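Local coordinates for protein 2-(acetamidomethylene)succinate hydrolase (Mesorhizobium loti, PDB 3KXP) that hydrolyses (E)-2-(acetamidomethylene)succinate, in the last reaction of vitamin B6 degradation, to succinic semialdehyde, acetate, ammonia and carbon dioxide, at residues R160-I165 and K256-V261; T168-T173 and A275-L280; E191-V196 and R215-Y220. One frame throughout, in Å; residues are numbered along the deposited sequence.

Interaction 1 (R160-I165 and K256-V261)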
ATOM      1  N   ARG A 160     -15.464  -0.327  -0.406  1.00 31.26           N
ATOM      2  CA  ARG A 160     -14.503   0.720  -0.705  1.00 31.89           C
ATOM      3  C   ARG A 160     -13.075   0.188  -0.854  1.00 31.21           C
ATOM      4  O   ARG A 160     -12.369   0.532  -1.801  1.00 29.80           O
ATOM      5  CB  ARG A 160     -14.568   1.765   0.412  1.00 32.18           C
ATOM      6  CG  ARG A 160     -13.470   2.803   0.401  1.00 34.94           C
ATOM      7  CD  ARG A 160     -13.695   3.806   1.529  1.00 35.83           C
ATOM      8  NE  ARG A 160     -12.441   4.412   1.968  1.00 38.77           N
ATOM      9  CZ  ARG A 160     -12.344   5.366   2.887  1.00 37.46           C
ATOM     10  NH1 ARG A 160     -13.433   5.842   3.479  1.00 35.16           N
ATOM     11  NH2 ARG A 160     -11.148   5.839   3.215  1.00 38.07           N
ATOM     12  N   SER A 161     -12.664  -0.659   0.084  1.00 29.40           N
ATOM     13  CA  SER A 161     -11.323  -1.216   0.073  1.00 27.93           C
ATOM     14  C   SER A 161     -11.205  -2.367   1.058  1.00 28.21           C
ATOM     15  O   SER A 161     -12.019  -2.507   1.974  1.00 27.27           O
ATOM     16  CB  SER A 161     -10.307  -0.137   0.437  1.00 26.28           C
ATOM     17  OG  SER A 161     -10.660   0.478   1.660  1.00 29.29           O
ATOM     18  N   VAL A 162     -10.174  -3.180   0.873  1.00 26.88           N
ATOM     19  CA  VAL A 162      -9.951  -4.325   1.735  1.00 26.02           C
ATOM     20  C   VAL A 162      -8.541  -4.396   2.293  1.00 25.36           C
ATOM     21  O   VAL A 162      -7.571  -4.081   1.606  1.00 27.97           O
ATOM     22  CB  VAL A 162     -10.184  -5.644   0.984  1.00 24.56           C
ATOM     23  CG1 VAL A 162      -9.923  -6.824   1.914  1.00 22.75           C
ATOM     24  CG2 VAL A 162     -11.587  -5.685   0.427  1.00 27.83           C
ATOM     25  N   VAL A 163      -8.444  -4.806   3.547  1.00 22.63           N
ATOM     26  CA  VAL A 163      -7.164  -5.018   4.194  1.00 20.31           C
ATOM     27  C   VAL A 163      -7.194  -6.522   4.459  1.00 20.85           C
ATOM     28  O   VAL A 163      -7.805  -6.974   5.430  1.00 21.87           O
ATOM     29  CB  VAL A 163      -7.048  -4.269   5.530  1.00 20.60           C
ATOM     30  CG1 VAL A 163      -5.778  -4.681   6.233  1.00 16.63           C
ATOM     31  CG2 VAL A 163      -7.049  -2.751   5.293  1.00 20.88           C
ATOM     32  N   ALA A 164      -6.568  -7.288   3.567  1.00 18.83           N
ATOM     33  CA  ALA A 164      -6.517  -8.743   3.664  1.00 18.01           C
ATOM     34  C   ALA A 164      -5.332  -9.228   4.507  1.00 19.90           C
ATOM     35  O   ALA A 164      -4.219  -9.384   4.003  1.00 17.58           O
ATOM     36  CB  ALA A 164      -6.440  -9.345   2.267  1.00 17.08           C
ATOM     37  N   ILE A 165      -5.585  -9.490   5.784  1.00 20.68           N
ATOM     38  CA  ILE A 165      -4.535  -9.939   6.695  1.00 21.32           C
ATOM     39  C   ILE A 165      -4.295 -11.450   6.725  1.00 21.95           C
ATOM     40  O   ILE A 165      -5.086 -12.207   7.284  1.00 23.63           O
ATOM     41  CB  ILE A 165      -4.829  -9.487   8.148  1.00 21.28           C
ATOM     42  CG1 ILE A 165      -4.993  -7.962   8.200  1.00 21.37           C
ATOM     43  CG2 ILE A 165      -3.701  -9.945   9.072  1.00 21.21           C
ATOM     44  CD1 ILE A 165      -5.272  -7.419   9.603  1.00 16.99           C
ATOM     45  N   LYS A 256     -11.351  -3.218  -6.575  1.00 25.89           N
ATOM     46  CA  LYS A 256     -11.186  -2.223  -5.524  1.00 25.58           C
ATOM     47  C   LYS A 256      -9.833  -2.393  -4.827  1.00 25.18           C
ATOM     48  O   LYS A 256      -9.232  -3.466  -4.872  1.00 24.02           O
ATOM     49  CB  LYS A 256     -12.326  -2.337  -4.505  1.00 27.90           C
ATOM     50  CG  LYS A 256     -13.713  -2.337  -5.131  1.00 27.14           C
ATOM     51  CD  LYS A 256     -13.873  -1.187  -6.116  1.00 26.55           C
ATOM     52  CE  LYS A 256     -13.933   0.156  -5.419  1.00 24.18           C
ATOM     53  NZ  LYS A 256     -15.320   0.465  -4.993  1.00 26.65           N
ATOM     54  N   PRO A 257      -9.337  -1.330  -4.172  1.00 25.27           N
ATOM     55  CA  PRO A 257      -8.046  -1.368  -3.467  1.00 25.56           C
ATOM     56  C   PRO A 257      -7.949  -2.488  -2.434  1.00 25.48           C
ATOM     57  O   PRO A 257      -8.863  -2.686  -1.633  1.00 24.24           O
ATOM     58  CB  PRO A 257      -7.970   0.009  -2.809  1.00 24.47           C
ATOM     59  CG  PRO A 257      -8.773   0.872  -3.745  1.00 25.35           C
ATOM     60  CD  PRO A 257      -9.961  -0.003  -4.044  1.00 23.29           C
ATOM     61  N   VAL A 258      -6.835  -3.211  -2.461  1.00 24.81           N
ATOM     62  CA  VAL A 258      -6.601  -4.291  -1.513  1.00 23.19           C
ATOM     63  C   VAL A 258      -5.171  -4.249  -0.984  1.00 24.21           C
ATOM     64  O   VAL A 258      -4.210  -4.309  -1.748  1.00 25.63           O
ATOM     65  CB  VAL A 258      -6.851  -5.668  -2.156  1.00 25.24           C
ATOM     66  CG1 VAL A 258      -6.517  -6.789  -1.162  1.00 21.81           C
ATOM     67  CG2 VAL A 258      -8.304  -5.765  -2.606  1.00 24.05           C
ATOM     68  N   LEU A 259      -5.034  -4.120   0.329  1.00 22.93           N
ATOM     69  CA  LEU A 259      -3.727  -4.105   0.958  1.00 22.21           C
ATOM     70  C   LEU A 259      -3.468  -5.530   1.444  1.00 23.42           C
ATOM     71  O   LEU A 259      -4.279  -6.097   2.171  1.00 24.26           O
ATOM     72  CB  LEU A 259      -3.715  -3.152   2.146  1.00 19.39           C
ATOM     73  CG  LEU A 259      -2.440  -3.176   2.999  1.00 19.77           C
ATOM     74  CD1 LEU A 259      -1.296  -2.488   2.251  1.00 20.64           C
ATOM     75  CD2 LEU A 259      -2.700  -2.455   4.324  1.00 18.06           C
ATOM     76  N   ILE A 260      -2.352  -6.115   1.033  1.00 23.21           N
ATOM     77  CA  ILE A 260      -2.031  -7.471   1.457  1.00 24.09           C
ATOM     78  C   ILE A 260      -1.076  -7.408   2.639  1.00 25.41           C
ATOM     79  O   ILE A 260      -0.010  -6.790   2.558  1.00 26.63           O
ATOM     80  CB  ILE A 260      -1.357  -8.275   0.333  1.00 22.63           C
ATOM     81  CG1 ILE A 260      -2.263  -8.325  -0.896  1.00 23.71           C
ATOM     82  CG2 ILE A 260      -1.065  -9.683   0.815  1.00 22.23           C
ATOM     83  CD1 ILE A 260      -1.607  -8.967  -2.112  1.00 21.74           C
ATOM     84  N   VAL A 261      -1.467  -8.030   3.745  1.00 23.43           N
ATOM     85  CA  VAL A 261      -0.624  -8.045   4.929  1.00 21.83           C
ATOM     86  C   VAL A 261      -0.253  -9.479   5.251  1.00 23.47           C
ATOM     87  O   VAL A 261      -1.128 -10.342   5.342  1.00 24.60           O
ATOM     88  CB  VAL A 261      -1.340  -7.428   6.147  1.00 18.71           C
ATOM     89  CG1 VAL A 261      -0.467  -7.557   7.379  1.00 16.82           C
ATOM     90  CG2 VAL A 261      -1.645  -5.961   5.880  1.00 19.10           C
TER
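Pro257 and Val162 meet through their peptide groups, the flat groups that do the joining here: Val162 N donates to Pro257 O at 2.9 Å, lying in the plane of that carbonyl. At the far end the geometry changes. Val261 N reaches Ala164 O at 3.1 Å from above the carbonyl plane, 37° out of it. Between these lie Leu259 N to Val162 O (2.8 Å) and Ala164 N to Leu259 O (2.9 Å), so Val162, Ala164 and Leu259 each give one bond and receive one, as parallel pairing requires. The axes of strands 161-165 and 258-261 approach to 4.7 Å, with their N-to-C directions 11° apart, so the strands are nearly parallel. Before the first bond, Arg160 O rests against the proline ring, 3.3 Å from Pro257 CD.

The side chains divide between the two faces of the sheet. On one, Ala164 CB lies 4.3 Å from Val258 CG1, and helix 143-154 covers Val162 and Ala164 through Ser148, Ala152, Ala145 and Val149. On the other, Val163 CG1 meets Val261 CG2 at 4.3 Å, while Phe311 of helix 301-313 packs on Ser161, Val163, Pro257 and Leu259. The Lys256 chain is bent at chi2, chi3 and chi4, which curls its amine back to bond with Pro156 O and Val159 O. Arg160 turns instead toward the dimer partner, its NH2 bonding Ala314 O of the second subunit.

Strand 136-141 pairs with the other edge of 159-165. The mostly parallel eight-stranded sheet has strand order 1-2-4-3-5-6-7-8, with the assigned nucleophile Ser142 and active-site Asp166 just after strands 136-141 and 159-165, as in the alpha/beta hydrolase fold.

Interaction 2 (T168-T173 and A275-L280)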
ATOM      1  N   THR A 168      -3.860 -15.397   1.144  1.00 20.70           N
ATOM      2  CA  THR A 168      -3.723 -15.123  -0.275  1.00 19.20           C
ATOM      3  C   THR A 168      -3.963 -16.409  -1.056  1.00 19.42           C
ATOM      4  O   THR A 168      -4.208 -17.466  -0.473  1.00 18.43           O
ATOM      5  CB  THR A 168      -2.287 -14.675  -0.575  1.00 20.58           C
ATOM      6  OG1 THR A 168      -1.394 -15.751  -0.245  1.00 19.82           O
ATOM      7  CG2 THR A 168      -1.914 -13.436   0.253  1.00 18.36           C
ATOM      8  N   PRO A 169      -3.901 -16.335  -2.389  1.00 19.55           N
ATOM      9  CA  PRO A 169      -4.108 -17.562  -3.155  1.00 21.01           C
ATOM     10  C   PRO A 169      -2.778 -18.305  -3.066  1.00 23.04           C
ATOM     11  O   PRO A 169      -1.840 -17.814  -2.431  1.00 22.70           O
ATOM     12  CB  PRO A 169      -4.366 -17.056  -4.579  1.00 20.86           C
ATOM     13  CG  PRO A 169      -4.721 -15.587  -4.410  1.00 19.68           C
ATOM     14  CD  PRO A 169      -3.829 -15.164  -3.280  1.00 20.64           C
ATOM     15  N   TYR A 170      -2.698 -19.479  -3.684  1.00 24.17           N
ATOM     16  CA  TYR A 170      -1.464 -20.261  -3.714  1.00 25.36           C
ATOM     17  C   TYR A 170      -0.970 -20.878  -2.405  1.00 27.18           C
ATOM     18  O   TYR A 170       0.158 -21.366  -2.347  1.00 29.83           O
ATOM     19  CB  TYR A 170      -0.331 -19.420  -4.306  1.00 24.96           C
ATOM     20  CG  TYR A 170      -0.666 -18.758  -5.617  1.00 25.88           C
ATOM     21  CD1 TYR A 170      -0.796 -17.368  -5.707  1.00 24.26           C
ATOM     22  CD2 TYR A 170      -0.864 -19.518  -6.774  1.00 26.60           C
ATOM     23  CE1 TYR A 170      -1.117 -16.753  -6.923  1.00 24.97           C
ATOM     24  CE2 TYR A 170      -1.184 -18.914  -7.994  1.00 25.17           C
ATOM     25  CZ  TYR A 170      -1.312 -17.534  -8.062  1.00 25.73           C
ATOM     26  OH  TYR A 170      -1.651 -16.946  -9.261  1.00 29.10           O
ATOM     27  N   ILE A 171      -1.781 -20.856  -1.354  1.00 27.28           N
ATOM     28  CA  ILE A 171      -1.364 -21.458  -0.089  1.00 26.06           C
ATOM     29  C   ILE A 171      -1.118 -22.948  -0.343  1.00 26.89           C
ATOM     30  O   ILE A 171      -1.937 -23.612  -0.976  1.00 27.81           O
ATOM     31  CB  ILE A 171      -2.452 -21.284   0.979  1.00 23.92           C
ATOM     32  CG1 ILE A 171      -2.661 -19.789   1.247  1.00 23.93           C
ATOM     33  CG2 ILE A 171      -2.068 -22.028   2.247  1.00 22.13           C
ATOM     34  CD1 ILE A 171      -3.759 -19.486   2.240  1.00 22.40           C
ATOM     35  N   GLU A 172       0.005 -23.476   0.136  1.00 27.78           N
ATOM     36  CA  GLU A 172       0.309 -24.888  -0.096  1.00 29.44           C
ATOM     37  C   GLU A 172      -0.552 -25.860   0.697  1.00 28.77           C
ATOM     38  O   GLU A 172      -0.979 -25.576   1.818  1.00 27.93           O
ATOM     39  CB  GLU A 172       1.793 -25.180   0.159  1.00 30.93           C
ATOM     40  CG  GLU A 172       2.349 -24.550   1.409  1.00 38.44           C
ATOM     41  CD  GLU A 172       2.959 -23.173   1.170  1.00 38.88           C
ATOM     42  OE1 GLU A 172       3.017 -22.398   2.145  1.00 41.95           O
ATOM     43  OE2 GLU A 172       3.394 -22.870   0.032  1.00 38.04           O
ATOM     44  N   THR A 173      -0.803 -27.014   0.090  1.00 29.09           N
ATOM     45  CA  THR A 173      -1.618 -28.064   0.687  1.00 31.10           C
ATOM     46  C   THR A 173      -1.250 -28.400   2.134  1.00 31.18           C
ATOM     47  O   THR A 173      -2.128 -28.543   2.989  1.00 28.99           O
ATOM     48  CB  THR A 173      -1.529 -29.352  -0.154  1.00 32.67           C
ATOM     49  OG1 THR A 173      -1.985 -29.080  -1.484  1.00 35.74           O
ATOM     50  CG2 THR A 173      -2.390 -30.452   0.449  1.00 34.72           C
ATOM     51  N   ALA A 275       4.757 -14.204  -2.867  1.00 21.33           N
ATOM     52  CA  ALA A 275       5.482 -13.843  -4.083  1.00 22.05           C
ATOM     53  C   ALA A 275       4.644 -14.121  -5.336  1.00 22.45           C
ATOM     54  O   ALA A 275       4.610 -13.309  -6.260  1.00 23.29           O
ATOM     55  CB  ALA A 275       6.804 -14.604  -4.153  1.00 20.41           C
ATOM     56  N   LYS A 276       3.971 -15.268  -5.365  1.00 23.85           N
ATOM     57  CA  LYS A 276       3.133 -15.632  -6.506  1.00 24.57           C
ATOM     58  C   LYS A 276       1.934 -14.698  -6.579  1.00 24.69           C
ATOM     59  O   LYS A 276       1.551 -14.248  -7.661  1.00 25.80           O
ATOM     60  CB  LYS A 276       2.653 -17.079  -6.380  1.00 26.72           C
ATOM     61  CG  LYS A 276       3.777 -18.100  -6.347  1.00 26.83           C
ATOM     62  CD  LYS A 276       3.249 -19.495  -6.065  1.00 31.21           C
ATOM     63  CE  LYS A 276       4.391 -20.483  -5.857  1.00 35.74           C
ATOM     64  NZ  LYS A 276       3.906 -21.859  -5.527  1.00 38.53           N
ATOM     65  N   THR A 277       1.348 -14.404  -5.422  1.00 23.74           N
ATOM     66  CA  THR A 277       0.198 -13.508  -5.356  1.00 22.24           C
ATOM     67  C   THR A 277       0.583 -12.154  -5.953  1.00 22.57           C
ATOM     68  O   THR A 277      -0.117 -11.633  -6.823  1.00 23.24           O
ATOM     69  CB  THR A 277      -0.278 -13.298  -3.897  1.00 22.34           C
ATOM     70  OG1 THR A 277      -0.631 -14.562  -3.315  1.00 24.24           O
ATOM     71  CG2 THR A 277      -1.490 -12.379  -3.856  1.00 21.06           C
ATOM     72  N   SER A 278       1.697 -11.591  -5.486  1.00 22.02           N
ATOM     73  CA  SER A 278       2.167 -10.305  -5.989  1.00 23.75           C
ATOM     74  C   SER A 278       2.447 -10.341  -7.486  1.00 24.29           C
ATOM     75  O   SER A 278       2.286  -9.345  -8.169  1.00 25.81           O
ATOM     76  CB  SER A 278       3.424  -9.858  -5.240  1.00 23.33           C
ATOM     77  OG  SER A 278       3.084  -9.337  -3.967  1.00 25.88           O
ATOM     78  N   ARG A 279       2.867 -11.488  -8.001  1.00 24.87           N
ATOM     79  CA  ARG A 279       3.133 -11.604  -9.429  1.00 27.26           C
ATOM     80  C   ARG A 279       1.799 -11.612 -10.195  1.00 26.81           C
ATOM     81  O   ARG A 279       1.719 -11.156 -11.335  1.00 23.94           O
ATOM     82  CB  ARG A 279       3.917 -12.887  -9.704  1.00 30.34           C
ATOM     83  CG  ARG A 279       4.223 -13.134 -11.160  1.00 36.49           C
ATOM     84  CD  ARG A 279       5.049 -14.403 -11.296  1.00 40.82           C
ATOM     85  NE  ARG A 279       6.198 -14.371 -10.393  1.00 40.81           N
ATOM     86  CZ  ARG A 279       6.448 -15.291  -9.468  1.00 41.53           C
ATOM     87  NH1 ARG A 279       5.634 -16.328  -9.316  1.00 38.65           N
ATOM     88  NH2 ARG A 279       7.514 -15.170  -8.687  1.00 41.92           N
ATOM     89  N   LEU A 280       0.758 -12.136  -9.549  1.00 26.14           N
ATOM     90  CA  LEU A 280      -0.583 -12.203 -10.127  1.00 26.56           C
ATOM     91  C   LEU A 280      -1.189 -10.798 -10.151  1.00 26.69           C
ATOM     92  O   LEU A 280      -1.843 -10.397 -11.122  1.00 26.80           O
ATOM     93  CB  LEU A 280      -1.474 -13.124  -9.282  1.00 25.29           C
ATOM     94  CG  LEU A 280      -2.949 -13.151  -9.685  1.00 24.31           C
ATOM     95  CD1 LEU A 280      -3.084 -13.823 -11.051  1.00 22.15           C
ATOM     96  CD2 LEU A 280      -3.762 -13.894  -8.623  1.00 23.12           C
TER
HETATM   97  O   HOH W   1       1.174 -16.087  -9.897  1.00 28.11           O
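Tyr170 and Lys276 make the CH-pi contact that dominates the approach of segment 168-173 to segment 275-280 of helix 271-280. Lys276 CB stands over one face of the ring, 3.8 Å from its centroid and 23° off the ring normal, displaced toward the rim by CD1. Turning CG anti to its own carbonyl carbon (chi1 -50°) lays the Tyr170 ring along the helix, so that the far end arrives at Leu280.

Apolar contact continues there, with Tyr170 CE1 4.2 Å from Leu280 CD2. Deeper in, a hydroxyl oxygen packs closely against carbon: Thr277 OG1 is 3.2 Å from Thr168 CB and 3.3 Å from Pro169 CD, and the same oxygen lies at the edge of the tyrosine ring, in its plane. On the buried side, Ile260 packs on both threonines, and Tyr251 of helix 248-253 covers Thr168 and Pro169.

Polar links are mostly local or indirect. Thr168 OG1 donates to Pro169 O at 3.0 Å, in the carbonyl plane and on a lone pair, which fixes the hydroxyl within its own loop. Thr277 OG1 bonds Ala273 O, one helical turn back. A water bridges the segments, donating to Lys276 O at 2.9 Å and making a weak bond to Tyr170 OH at 3.0 Å. Were Tyr170 a leucine, the water would probably lose its phenol partner, and the methylenes of Lys276 would be left without an aromatic face to lie against.

Opposite charges come near without pairing, Glu172 OE2 being 5.7 Å from Lys276 NZ; OE2 makes a weak hydrogen bond to Ser270 OG instead. Adhesion therefore rests chiefly on shape and dispersion, with the lysine contributing its aliphatic part rather than its charge.

Interaction 3 (E191-V196 and R215-Y220)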
ATOM      1  N   GLU A 191     -12.808 -26.948  32.025  1.00 35.67           N
ATOM      2  CA  GLU A 191     -13.221 -26.868  33.422  1.00 37.23           C
ATOM      3  C   GLU A 191     -13.568 -25.449  33.874  1.00 37.55           C
ATOM      4  O   GLU A 191     -14.545 -25.235  34.599  1.00 35.91           O
ATOM      5  CB  GLU A 191     -12.107 -27.448  34.293  1.00 41.13           C
ATOM      6  CG  GLU A 191     -12.177 -27.092  35.757  1.00 48.10           C
ATOM      7  CD  GLU A 191     -11.070 -27.757  36.551  1.00 53.06           C
ATOM      8  OE1 GLU A 191      -9.895 -27.672  36.120  1.00 54.73           O
ATOM      9  OE2 GLU A 191     -11.373 -28.360  37.604  1.00 54.73           O
ATOM     10  N   ASP A 192     -12.760 -24.482  33.448  1.00 36.70           N
ATOM     11  CA  ASP A 192     -12.975 -23.088  33.798  1.00 35.74           C
ATOM     12  C   ASP A 192     -12.173 -22.212  32.851  1.00 35.33           C
ATOM     13  O   ASP A 192     -11.411 -22.717  32.023  1.00 35.24           O
ATOM     14  CB  ASP A 192     -12.573 -22.837  35.254  1.00 38.26           C
ATOM     15  CG  ASP A 192     -11.187 -23.364  35.584  1.00 41.81           C
ATOM     16  OD1 ASP A 192     -10.966 -23.743  36.757  1.00 42.90           O
ATOM     17  OD2 ASP A 192     -10.316 -23.394  34.682  1.00 41.56           O
ATOM     18  N   ILE A 193     -12.332 -20.902  32.965  1.00 34.80           N
ATOM     19  CA  ILE A 193     -11.632 -20.013  32.060  1.00 35.42           C
ATOM     20  C   ILE A 193     -10.120 -20.193  32.111  1.00 36.56           C
ATOM     21  O   ILE A 193      -9.440 -20.011  31.102  1.00 37.26           O
ATOM     22  CB  ILE A 193     -12.015 -18.529  32.309  1.00 35.15           C
ATOM     23  CG1 ILE A 193     -11.591 -17.687  31.099  1.00 35.30           C
ATOM     24  CG2 ILE A 193     -11.369 -18.016  33.577  1.00 33.48           C
ATOM     25  CD1 ILE A 193     -12.045 -16.247  31.149  1.00 34.13           C
ATOM     26  N   LYS A 194      -9.587 -20.575  33.267  1.00 37.97           N
ATOM     27  CA  LYS A 194      -8.147 -20.775  33.377  1.00 38.34           C
ATOM     28  C   LYS A 194      -7.705 -21.890  32.428  1.00 37.20           C
ATOM     29  O   LYS A 194      -6.671 -21.784  31.762  1.00 35.44           O
ATOM     30  CB  LYS A 194      -7.752 -21.122  34.818  1.00 41.43           C
ATOM     31  CG  LYS A 194      -6.269 -21.412  34.971  1.00 46.98           C
ATOM     32  CD  LYS A 194      -5.819 -21.483  36.421  1.00 52.28           C
ATOM     33  CE  LYS A 194      -4.293 -21.569  36.493  1.00 56.65           C
ATOM     34  NZ  LYS A 194      -3.765 -21.529  37.892  1.00 60.59           N
ATOM     35  N   ALA A 195      -8.501 -22.950  32.354  1.00 35.13           N
ATOM     36  CA  ALA A 195      -8.180 -24.068  31.477  1.00 35.53           C
ATOM     37  C   ALA A 195      -8.267 -23.643  30.008  1.00 33.51           C
ATOM     38  O   ALA A 195      -7.544 -24.161  29.166  1.00 34.06           O
ATOM     39  CB  ALA A 195      -9.126 -25.245  31.748  1.00 33.82           C
ATOM     40  N   VAL A 196      -9.154 -22.700  29.710  1.00 33.52           N
ATOM     41  CA  VAL A 196      -9.327 -22.207  28.345  1.00 32.61           C
ATOM     42  C   VAL A 196      -8.092 -21.420  27.915  1.00 32.30           C
ATOM     43  O   VAL A 196      -7.617 -21.567  26.790  1.00 32.31           O
ATOM     44  CB  VAL A 196     -10.575 -21.289  28.225  1.00 31.95           C
ATOM     45  CG1 VAL A 196     -10.655 -20.672  26.824  1.00 30.69           C
ATOM     46  CG2 VAL A 196     -11.831 -22.088  28.500  1.00 31.60           C
ATOM     47  N   ARG A 215      -9.893 -13.776  23.770  1.00 25.92           N
ATOM     48  CA  ARG A 215     -10.469 -14.926  23.078  1.00 25.93           C
ATOM     49  C   ARG A 215     -11.147 -15.839  24.100  1.00 27.33           C
ATOM     50  O   ARG A 215     -12.254 -16.337  23.882  1.00 27.93           O
ATOM     51  CB  ARG A 215      -9.384 -15.726  22.352  1.00 25.36           C
ATOM     52  CG  ARG A 215      -8.898 -15.134  21.042  1.00 24.60           C
ATOM     53  CD  ARG A 215      -7.705 -15.926  20.542  1.00 23.60           C
ATOM     54  NE  ARG A 215      -7.241 -15.500  19.229  1.00 21.72           N
ATOM     55  CZ  ARG A 215      -7.472 -16.171  18.106  1.00 22.05           C
ATOM     56  NH1 ARG A 215      -8.166 -17.307  18.137  1.00 23.18           N
ATOM     57  NH2 ARG A 215      -7.003 -15.713  16.953  1.00 20.23           N
ATOM     58  N   ALA A 216     -10.467 -16.058  25.219  1.00 26.89           N
ATOM     59  CA  ALA A 216     -10.986 -16.911  26.280  1.00 28.69           C
ATOM     60  C   ALA A 216     -12.355 -16.464  26.810  1.00 28.86           C
ATOM     61  O   ALA A 216     -13.253 -17.281  27.002  1.00 29.26           O
ATOM     62  CB  ALA A 216      -9.978 -16.971  27.429  1.00 25.80           C
ATOM     63  N   GLU A 217     -12.512 -15.168  27.040  1.00 29.33           N
ATOM     64  CA  GLU A 217     -13.764 -14.653  27.569  1.00 31.05           C
ATOM     65  C   GLU A 217     -14.865 -14.517  26.533  1.00 29.33           C
ATOM     66  O   GLU A 217     -16.033 -14.541  26.883  1.00 30.32           O
ATOM     67  CB  GLU A 217     -13.555 -13.280  28.212  1.00 33.44           C
ATOM     68  CG  GLU A 217     -12.455 -13.216  29.247  1.00 40.65           C
ATOM     69  CD  GLU A 217     -12.372 -11.857  29.924  1.00 44.79           C
ATOM     70  OE1 GLU A 217     -12.570 -10.835  29.228  1.00 47.00           O
ATOM     71  OE2 GLU A 217     -12.099 -11.812  31.145  1.00 47.38           O
ATOM     72  N   SER A 218     -14.506 -14.380  25.264  1.00 27.59           N
ATOM     73  CA  SER A 218     -15.514 -14.172  24.234  1.00 26.19           C
ATOM     74  C   SER A 218     -15.951 -15.356  23.389  1.00 25.43           C
ATOM     75  O   SER A 218     -17.077 -15.381  22.917  1.00 26.78           O
ATOM     76  CB  SER A 218     -15.060 -13.055  23.296  1.00 25.32           C
ATOM     77  OG  SER A 218     -13.885 -13.438  22.592  1.00 22.91           O
ATOM     78  N   GLY A 219     -15.077 -16.331  23.184  1.00 25.69           N
ATOM     79  CA  GLY A 219     -15.454 -17.451  22.340  1.00 27.72           C
ATOM     80  C   GLY A 219     -15.880 -18.728  23.029  1.00 27.73           C
ATOM     81  O   GLY A 219     -16.109 -19.742  22.377  1.00 25.78           O
ATOM     82  N   TYR A 220     -15.988 -18.690  24.349  1.00 30.93           N
ATOM     83  CA  TYR A 220     -16.376 -19.879  25.096  1.00 33.97           C
ATOM     84  C   TYR A 220     -17.445 -19.515  26.125  1.00 36.30           C
ATOM     85  O   TYR A 220     -17.298 -18.541  26.869  1.00 37.27           O
ATOM     86  CB  TYR A 220     -15.130 -20.496  25.758  1.00 32.79           C
ATOM     87  CG  TYR A 220     -14.011 -20.733  24.761  1.00 32.74           C
ATOM     88  CD1 TYR A 220     -13.288 -19.660  24.231  1.00 32.22           C
ATOM     89  CD2 TYR A 220     -13.778 -21.999  24.234  1.00 32.50           C
ATOM     90  CE1 TYR A 220     -12.385 -19.837  23.190  1.00 31.81           C
ATOM     91  CE2 TYR A 220     -12.871 -22.187  23.185  1.00 33.14           C
ATOM     92  CZ  TYR A 220     -12.187 -21.100  22.662  1.00 31.81           C
ATOM     93  OH  TYR A 220     -11.369 -21.251  21.557  1.00 32.94           O
TER
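Val196 CG1 fits between two partners, and this is the more enclosed part of the contact, Val196 and Ala216 both being buried. The methyl lies 3.8 Å from Ala216 CB and also covers one face of the Tyr220 ring in a CH-pi contact, 4.0 Å from the centroid and 16° off the normal. With CG1 anti to the backbone N (chi1 174°), a single methyl serves both neighbours. The small Ala216 lets the backbones come near, the CA atoms of Val196 and Ala216 being 5.9 Å apart. Leu200, one turn on from Val196, continues this apolar seam against Ala216 and Tyr220.

The contact joins the first turn of helix 193-203 to the end of helix 209-218 and the start of strand 220-223. These elements belong to the insertion between strands 159-165 and 258-263, consistent with the cap that many alpha/beta hydrolases carry over the core. Asp192 is the N-cap of helix 193-203, its OD2 accepting from Ala195 N at 3.0 Å.

Toward solvent the contact narrows to Ile193 and the stem of exposed Glu217. Their side chains cross obliquely, Ile193 CD1 3.6 Å from Glu217 CG; the carboxylate forms a salt bridge with Arg213 through OE2.

Interaction 1 is the core contact, almost wholly buried, whereas interactions 2 and 3 are only partly buried and lie nearer the surface. The first two hold consecutive elements: strands 159-165 and 258-263 lead on to the loop and helix of interaction 2, and Ile260 physically connects them, its CD1 3.8 Å from Thr277 CG2. Interaction 3 lies across the chain's centre, about 32 Å from interaction 1 centre to centre, and joins two helices and the start of strand 220-223 in the excursion between those strands. Chemistry follows place: repeated backbone hydrogen bonds in the sheet, a ring face and a bridging water at its flank, and purely side-chain packing in the outlying excursion.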